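PDB 1L1L: ribonucleoside triphosphate reductase from Lactobacillus leichmannii, which reduces ribonucleoside triphosphates to 2'-deoxyribonucleoside triphosphates, as a B12-dependent, class II enzyme that works as an allosterically regulated monomer. Local coordinates for residues A[10-13]-A[14-18]; A[426-429]-A[430-434]; A[46-49]-A[50-54]. All blocks are in the same frame, centred on the assembly; numbering follows the deposited sequence.

In the fold
Contact 1 lies within a helix, contact 2 at the end of one and contact 3 at the start of one. Their centres lie about 33, 25 and 23 Å from the centre of the chain, and they share helix 72-90 as a neighbour. Contact 1 (10-18) and contact 3 (46-54) both lie in the ribonucleotide reductase alpha domain. Their centres are 13 Å apart and they touch: Ile12 CD1 lies 3.4 Å from Lys53 CD. Tyr86 meets Ile12 and Val52, while Tyr90 meets Val15, Lys16 and Trp48. Contact 2 (426-434) stays about 7 Å from contact 1 at the nearest atoms and about 8 Å from contact 3. Its Trp434 reaches helix 72-90 through Lys87 and Leu88.

Contact 1: residues A[10-13]-A[14-18]; sequences EFID and RVKAS
Glu10 and Arg14 form a salt bridge one turn apart on helix 9-18, Glu10 OE2 to Arg14 NH1 at 3.2 Å. The carboxylate and guanidinium planes are steeply turned, 64° apart, so one nitrogen makes the contact and the groups do not pair flat. The bends of the Arg14 chain at chi2 and chi3 fold it back along the helix. The guanidinium therefore sits with one face over Phe11 CA. Arg14 NH2 comes to the edge of the Phe11 ring, 4.0 Å from Phe11 CD1.

The apolar contacts use the same i to i+4 spacing. Val15 CG2 lies over a face of the Phe11 ring, 3.8 Å from the centroid, in a CH-pi contact set toward the rim. The ring reaches it because CG stands anti to the backbone N of Phe11 (chi1 171°). Ile12 and Lys16 run side by side, with Ile12 CG2 to Lys16 CD at 3.6 Å. The helix is amphipathic here: Phe11, Ile12 and Val15 face helix 72-90 through Glu83, Tyr86 and Tyr90, while Glu10 and Arg14 are exposed.

Among the backbone bonds, Lys16 N bonds to Ile12 O at 2.9 Å. Val15 N bonds to Phe11 O at 3.0 Å. Arg14 N to Glu10 O is weak. At the last turn Arg14 O takes both Ser18 OG (3.0 Å) and Ser18 N, from opposite faces of its carbonyl plane.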
loop_
_atom_site.group_PDB
_atom_site.type_symbol
_atom_site.label_atom_id
_atom_site.label_comp_id
_atom_site.label_asym_id
_atom_site.label_seq_id
_atom_site.Cartn_x
_atom_site.Cartn_y
_atom_site.Cartn_z
ATOM N N GLU A 10 10.054 -8.785 -32.281
ATOM C CA GLU A 10 9.268 -8.378 -33.437
ATOM C C GLU A 10 7.944 -7.777 -33.001
ATOM O O GLU A 10 7.489 -6.779 -33.558
ATOM C CB GLU A 10 9.018 -9.582 -34.351
ATOM C CG GLU A 10 8.328 -9.230 -35.657
ATOM C CD GLU A 10 8.181 -10.426 -36.587
ATOM O OE1 GLU A 10 9.215 -11.027 -36.960
ATOM O OE2 GLU A 10 7.032 -10.762 -36.945
ATOM N N PHE A 11 7.324 -8.389 -31.998
ATOM C CA PHE A 11 6.052 -7.895 -31.491
ATOM C C PHE A 11 6.223 -6.566 -30.753
ATOM O O PHE A 11 5.439 -5.631 -30.937
ATOM C CB PHE A 11 5.418 -8.924 -30.551
ATOM C CG PHE A 11 4.217 -8.402 -29.824
ATOM C CD1 PHE A 11 3.043 -8.115 -30.511
ATOM C CD2 PHE A 11 4.278 -8.137 -28.459
ATOM C CE1 PHE A 11 1.945 -7.565 -29.858
ATOM C CE2 PHE A 11 3.185 -7.586 -27.792
ATOM C CZ PHE A 11 2.014 -7.298 -28.493
ATOM N N ILE A 12 7.249 -6.486 -29.915
ATOM C CA ILE A 12 7.506 -5.269 -29.150
ATOM C C ILE A 12 7.699 -4.072 -30.075
ATOM O O ILE A 12 7.009 -3.058 -29.941
ATOM C CB ILE A 12 8.743 -5.443 -28.260
ATOM C CG1 ILE A 12 8.517 -6.620 -27.308
ATOM C CG2 ILE A 12 9.019 -4.155 -27.489
ATOM C CD1 ILE A 12 9.773 -7.126 -26.646
ATOM N N ASP A 13 8.630 -4.195 -31.020
ATOM C CA ASP A 13 8.895 -3.126 -31.980
ATOM C C ASP A 13 7.621 -2.671 -32.683
ATOM O O ASP A 13 7.472 -1.493 -33.004
ATOM C CB ASP A 13 9.906 -3.577 -33.035
ATOM C CG ASP A 13 11.291 -3.780 -32.469
ATOM O OD1 ASP A 13 11.748 -2.914 -31.688
ATOM O OD2 ASP A 13 11.928 -4.798 -32.811
ATOM N N ARG A 14 6.708 -3.606 -32.925
ATOM C CA ARG A 14 5.451 -3.294 -33.598
ATOM C C ARG A 14 4.561 -2.443 -32.689
ATOM O O ARG A 14 3.932 -1.479 -33.131
ATOM C CB ARG A 14 4.728 -4.594 -33.981
ATOM C CG ARG A 14 4.200 -4.630 -35.416
ATOM C CD ARG A 14 4.417 -6.011 -36.042
ATOM N NE ARG A 14 3.673 -7.064 -35.353
ATOM C CZ ARG A 14 4.192 -8.235 -34.989
ATOM N NH1 ARG A 14 5.465 -8.511 -35.248
ATOM N NH2 ARG A 14 3.441 -9.128 -34.357
ATOM N N VAL A 15 4.501 -2.811 -31.413
ATOM C CA VAL A 15 3.697 -2.066 -30.455
ATOM C C VAL A 15 4.267 -0.664 -30.302
ATOM O O VAL A 15 3.529 0.325 -30.324
ATOM C CB VAL A 15 3.689 -2.764 -29.083
ATOM C CG1 VAL A 15 3.022 -1.874 -28.042
ATOM C CG2 VAL A 15 2.949 -4.081 -29.188
ATOM N N LYS A 16 5.585 -0.591 -30.163
ATOM C CA LYS A 16 6.287 0.683 -30.011
ATOM C C LYS A 16 6.068 1.578 -31.231
ATOM O O LYS A 16 6.074 2.807 -31.131
ATOM C CB LYS A 16 7.788 0.439 -29.823
ATOM C CG LYS A 16 8.146 -0.331 -28.561
ATOM C CD LYS A 16 9.616 -0.741 -28.527
ATOM C CE LYS A 16 10.551 0.460 -28.561
ATOM N NZ LYS A 16 11.985 0.039 -28.575
ATOM N N ALA A 17 5.856 0.954 -32.384
ATOM C CA ALA A 17 5.657 1.704 -33.615
ATOM C C ALA A 17 4.261 2.296 -33.725
ATOM O O ALA A 17 4.088 3.369 -34.299
ATOM C CB ALA A 17 5.941 0.806 -34.823
ATOM N N SER A 18 3.273 1.613 -33.157
ATOM C CA SER A 18 1.880 2.065 -33.236
ATOM C C SER A 18 1.258 2.575 -31.934
ATOM O O SER A 18 0.185 3.197 -31.952
ATOM C CB SER A 18 1.015 0.930 -33.776
ATOM O OG SER A 18 1.164 -0.227 -32.971
#

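Contact 2: residues A[426-429]-A[430-434]; sequences PLIA and EEQGW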
loop_
_atom_site.group_PDB
_atom_site.type_symbol
_atom_site.label_atom_id
_atom_site.label_comp_id
_atom_site.label_asym_id
_atom_site.label_seq_id
_atom_site.Cartn_x
_atom_site.Cartn_y
_atom_site.Cartn_z
ATOM N N PRO A 426 -9.974 4.403 -16.908
ATOM C CA PRO A 426 -11.047 4.434 -17.911
ATOM C C PRO A 426 -10.872 5.442 -19.050
ATOM O O PRO A 426 -10.908 5.064 -20.223
ATOM C CB PRO A 426 -12.292 4.708 -17.072
ATOM C CG PRO A 426 -12.002 3.940 -15.819
ATOM C CD PRO A 426 -10.533 4.252 -15.548
ATOM N N LEU A 427 -10.697 6.716 -18.714
ATOM C CA LEU A 427 -10.531 7.742 -19.739
ATOM C C LEU A 427 -9.369 7.442 -20.680
ATOM O O LEU A 427 -9.520 7.490 -21.908
ATOM C CB LEU A 427 -10.333 9.116 -19.098
ATOM C CG LEU A 427 -10.344 10.311 -20.056
ATOM C CD1 LEU A 427 -11.624 10.299 -20.889
ATOM C CD2 LEU A 427 -10.243 11.607 -19.258
ATOM N N ILE A 428 -8.213 7.117 -20.110
ATOM C CA ILE A 428 -7.032 6.825 -20.908
ATOM C C ILE A 428 -7.157 5.544 -21.736
ATOM O O ILE A 428 -6.743 5.503 -22.900
ATOM C CB ILE A 428 -5.781 6.751 -20.014
ATOM C CG1 ILE A 428 -5.588 8.097 -19.300
ATOM C CG2 ILE A 428 -4.560 6.413 -20.852
ATOM C CD1 ILE A 428 -4.456 8.108 -18.311
ATOM N N ALA A 429 -7.722 4.496 -21.153
ATOM C CA ALA A 429 -7.880 3.247 -21.890
ATOM C C ALA A 429 -8.736 3.499 -23.136
ATOM O O ALA A 429 -8.413 3.033 -24.224
ATOM C CB ALA A 429 -8.531 2.195 -21.007
ATOM N N GLU A 430 -9.819 4.250 -22.962
ATOM C CA GLU A 430 -10.730 4.581 -24.054
ATOM C C GLU A 430 -10.040 5.407 -25.137
ATOM O O GLU A 430 -10.218 5.149 -26.328
ATOM C CB GLU A 430 -11.938 5.354 -23.515
ATOM C CG GLU A 430 -12.872 4.522 -22.652
ATOM C CD GLU A 430 -14.075 5.306 -22.175
ATOM O OE1 GLU A 430 -15.114 4.672 -21.896
ATOM O OE2 GLU A 430 -13.987 6.550 -22.067
ATOM N N GLU A 431 -9.260 6.400 -24.715
ATOM C CA GLU A 431 -8.533 7.260 -25.644
ATOM C C GLU A 431 -7.451 6.467 -26.390
ATOM O O GLU A 431 -7.019 6.864 -27.476
ATOM C CB GLU A 431 -7.916 8.445 -24.887
ATOM C CG GLU A 431 -8.958 9.336 -24.206
ATOM C CD GLU A 431 -8.349 10.411 -23.318
ATOM O OE1 GLU A 431 -7.508 10.068 -22.456
ATOM O OE2 GLU A 431 -8.718 11.598 -23.475
ATOM N N GLN A 432 -7.022 5.345 -25.811
ATOM C CA GLN A 432 -6.016 4.486 -26.440
ATOM C C GLN A 432 -6.683 3.439 -27.332
ATOM O O GLN A 432 -6.050 2.465 -27.742
ATOM C CB GLN A 432 -5.157 3.783 -25.387
ATOM C CG GLN A 432 -4.148 4.701 -24.710
ATOM C CD GLN A 432 -2.991 5.048 -25.618
ATOM O OE1 GLN A 432 -3.191 5.439 -26.765
ATOM N NE2 GLN A 432 -1.772 4.907 -25.113
ATOM N N GLY A 433 -7.970 3.641 -27.601
ATOM C CA GLY A 433 -8.708 2.740 -28.472
ATOM C C GLY A 433 -9.138 1.403 -27.903
ATOM O O GLY A 433 -9.406 0.458 -28.654
ATOM N N TRP A 434 -9.222 1.304 -26.581
ATOM C CA TRP A 434 -9.634 0.044 -25.976
ATOM C C TRP A 434 -11.120 0.006 -25.636
ATOM O O TRP A 434 -11.762 1.042 -25.447
ATOM C CB TRP A 434 -8.838 -0.228 -24.691
ATOM C CG TRP A 434 -7.409 -0.642 -24.898
ATOM C CD1 TRP A 434 -6.322 0.178 -25.043
ATOM C CD2 TRP A 434 -6.910 -1.981 -24.961
ATOM N NE1 TRP A 434 -5.179 -0.570 -25.182
ATOM C CE2 TRP A 434 -5.513 -1.900 -25.137
ATOM C CE3 TRP A 434 -7.512 -3.247 -24.886
ATOM C CZ2 TRP A 434 -4.705 -3.035 -25.238
ATOM C CZ3 TRP A 434 -6.707 -4.375 -24.984
ATOM C CH2 TRP A 434 -5.317 -4.260 -25.158
#
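Ala429 O is gripped by two backbone N-H groups from beyond the helix. Trp434 N bonds to Ala429 O at 3.0 Å, and Gln432 N adds a weak bond to Ala429 O at 3.1 Å. The main bond of Gln432 N goes to Ile428 O, at 2.9 Å. With Gly433 N bonded to Glu430 O at 3.0 Å, this is a Schellman motif that ends helix 426-431. Gly433 is its C-prime residue, and its positive phi of 77° turns the chain out of the helix. Ala429 O also lies at the edge of the Trp434 ring, near its plane, 3.6 Å from Trp434 CD1. Ala429 CB and Trp434 CB touch loosely, 4.4 Å apart.

Earlier in the helix, the Glu431 chain crosses Leu427 at a slant. Glu431 CD comes 3.8 Å from Leu427 CG. The Glu431 CG stands beside its own backbone N (chi1 -61°), which lays the chain back over Leu427.

Glu430 OE1 makes a salt bridge with Arg484, and Gln432 NE2 bonds to Gly91 O and Lys20 O. Pro426 and Leu427 pack on helix 477-485, Ala429 on helix 436-450, and Trp434 lies against both helix 436-450 and helix 72-90.

Contact 3: residues A[46-49]-A[50-54]; sequences ENWD and ETVKR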
loop_
_atom_site.group_PDB
_atom_site.type_symbol
_atom_site.label_atom_id
_atom_site.label_comp_id
_atom_site.label_asym_id
_atom_site.label_seq_id
_atom_site.Cartn_x
_atom_site.Cartn_y
_atom_site.Cartn_z
ATOM N N GLU A 46 16.584 0.296 -17.183
ATOM C CA GLU A 46 15.593 -0.110 -18.178
ATOM C C GLU A 46 14.881 1.041 -18.883
ATOM O O GLU A 46 14.859 2.183 -18.403
ATOM C CB GLU A 46 14.515 -0.970 -17.518
ATOM C CG GLU A 46 14.947 -2.339 -17.021
ATOM C CD GLU A 46 13.806 -3.037 -16.304
ATOM O OE1 GLU A 46 13.834 -4.278 -16.163
ATOM O OE2 GLU A 46 12.876 -2.326 -15.870
ATOM N N ASN A 47 14.298 0.724 -20.039
ATOM C CA ASN A 47 13.502 1.679 -20.804
ATOM C C ASN A 47 12.083 1.165 -20.569
ATOM O O ASN A 47 11.914 0.016 -20.163
ATOM C CB ASN A 47 13.862 1.630 -22.295
ATOM C CG ASN A 47 15.280 2.112 -22.564
ATOM O OD1 ASN A 47 15.681 3.189 -22.111
ATOM N ND2 ASN A 47 16.043 1.320 -23.306
ATOM N N TRP A 48 11.075 1.996 -20.806
ATOM C CA TRP A 48 9.688 1.602 -20.563
ATOM C C TRP A 48 9.314 0.261 -21.206
ATOM O O TRP A 48 8.892 -0.681 -20.528
ATOM C CB TRP A 48 8.750 2.705 -21.058
ATOM C CG TRP A 48 7.286 2.465 -20.810
ATOM C CD1 TRP A 48 6.264 2.725 -21.678
ATOM C CD2 TRP A 48 6.674 1.973 -19.610
ATOM N NE1 TRP A 48 5.059 2.427 -21.099
ATOM C CE2 TRP A 48 5.278 1.965 -19.830
ATOM C CE3 TRP A 48 7.166 1.546 -18.369
ATOM C CZ2 TRP A 48 4.365 1.545 -18.856
ATOM C CZ3 TRP A 48 6.259 1.129 -17.398
ATOM C CH2 TRP A 48 4.873 1.131 -17.649
ATOM N N ASP A 49 9.487 0.170 -22.520
ATOM C CA ASP A 49 9.147 -1.058 -23.233
ATOM C C ASP A 49 9.737 -2.301 -22.561
ATOM O O ASP A 49 9.078 -3.338 -22.495
ATOM C CB ASP A 49 9.627 -0.961 -24.690
ATOM C CG ASP A 49 11.124 -1.075 -24.809
ATOM O OD1 ASP A 49 11.628 -2.215 -24.804
ATOM O OD2 ASP A 49 11.801 -0.028 -24.892
ATOM N N GLU A 50 10.963 -2.194 -22.047
ATOM C CA GLU A 50 11.628 -3.326 -21.397
ATOM C C GLU A 50 11.007 -3.697 -20.061
ATOM O O GLU A 50 10.901 -4.875 -19.713
ATOM C CB GLU A 50 13.103 -3.030 -21.163
ATOM C CG GLU A 50 13.911 -2.724 -22.406
ATOM C CD GLU A 50 15.323 -2.323 -22.052
ATOM O OE1 GLU A 50 15.483 -1.278 -21.385
ATOM O OE2 GLU A 50 16.269 -3.055 -22.421
ATOM N N THR A 51 10.637 -2.685 -19.284
ATOM C CA THR A 51 10.023 -2.957 -17.997
ATOM C C THR A 51 8.710 -3.692 -18.205
ATOM O O THR A 51 8.471 -4.726 -17.595
ATOM C CB THR A 51 9.747 -1.651 -17.217
ATOM O OG1 THR A 51 10.992 -1.008 -16.918
ATOM C CG2 THR A 51 9.001 -1.949 -15.932
ATOM N N VAL A 52 7.859 -3.156 -19.070
ATOM C CA VAL A 52 6.563 -3.775 -19.322
ATOM C C VAL A 52 6.716 -5.212 -19.805
ATOM O O VAL A 52 5.896 -6.070 -19.475
ATOM C CB VAL A 52 5.753 -2.976 -20.364
ATOM C CG1 VAL A 52 4.447 -3.701 -20.684
ATOM C CG2 VAL A 52 5.465 -1.580 -19.837
ATOM N N LYS A 53 7.770 -5.475 -20.579
ATOM C CA LYS A 53 8.001 -6.819 -21.102
ATOM C C LYS A 53 8.193 -7.836 -19.984
ATOM O O LYS A 53 7.553 -8.891 -19.974
ATOM C CB LYS A 53 9.219 -6.829 -22.040
ATOM C CG LYS A 53 9.710 -8.222 -22.455
ATOM C CD LYS A 53 10.736 -8.127 -23.580
ATOM C CE LYS A 53 11.622 -9.373 -23.686
ATOM N NZ LYS A 53 10.866 -10.641 -23.904
ATOM N N ARG A 54 9.066 -7.525 -19.031
ATOM C CA ARG A 54 9.296 -8.456 -17.938
ATOM C C ARG A 54 8.107 -8.519 -16.980
ATOM O O ARG A 54 7.869 -9.546 -16.355
ATOM C CB ARG A 54 10.572 -8.099 -17.177
ATOM C CG ARG A 54 10.533 -6.788 -16.436
ATOM C CD ARG A 54 11.644 -6.753 -15.390
ATOM N NE ARG A 54 11.817 -5.414 -14.838
ATOM C CZ ARG A 54 10.961 -4.825 -14.012
ATOM N NH1 ARG A 54 9.858 -5.458 -13.621
ATOM N NH2 ARG A 54 11.212 -3.596 -13.586
#
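Helix 48-60 begins here, with Asn47 at the N-cap. Glu50, three residues on, accepts Asn47 N at its OE1 (2.7 Å, anti lone pair), as one half of a capping box would. The reciprocal bond from the Asn47 side chain is not made. That side chain lies alongside Glu50, the amide and carboxylate planes 22° apart.

Before the cap, Glu46 turns its carboxylate along the first turns of the helix. Arg54 grips it side-on with two nitrogens. Arg54 NE bonds to Glu46 OE1 at 2.7 Å. OE1 uses its syn lone pair and lies close to the guanidinium plane. Arg54 NH2 bonds to Glu46 OE2 at 3.1 Å. Thr51 OG1 donates to Glu46 OE2 at 2.5 Å, from above the carboxylate plane and from the face opposite Arg54 NH2. Arg54 is itself tied to Leu101 O and Ser104 O, and Thr51 OG1 to Tyr31 OH.

Trp48 carries the apolar side. Val52 CG2 sits over its six-membered ring in a CH-pi contact, 3.4 Å from the centroid and only 9° off the normal. The ring also stacks with Tyr90, and its NE1 bonds to Tyr90 O.

Three bonds hold the buried Glu46 carboxylate. They fix its rotation and would be expected to keep it ionised.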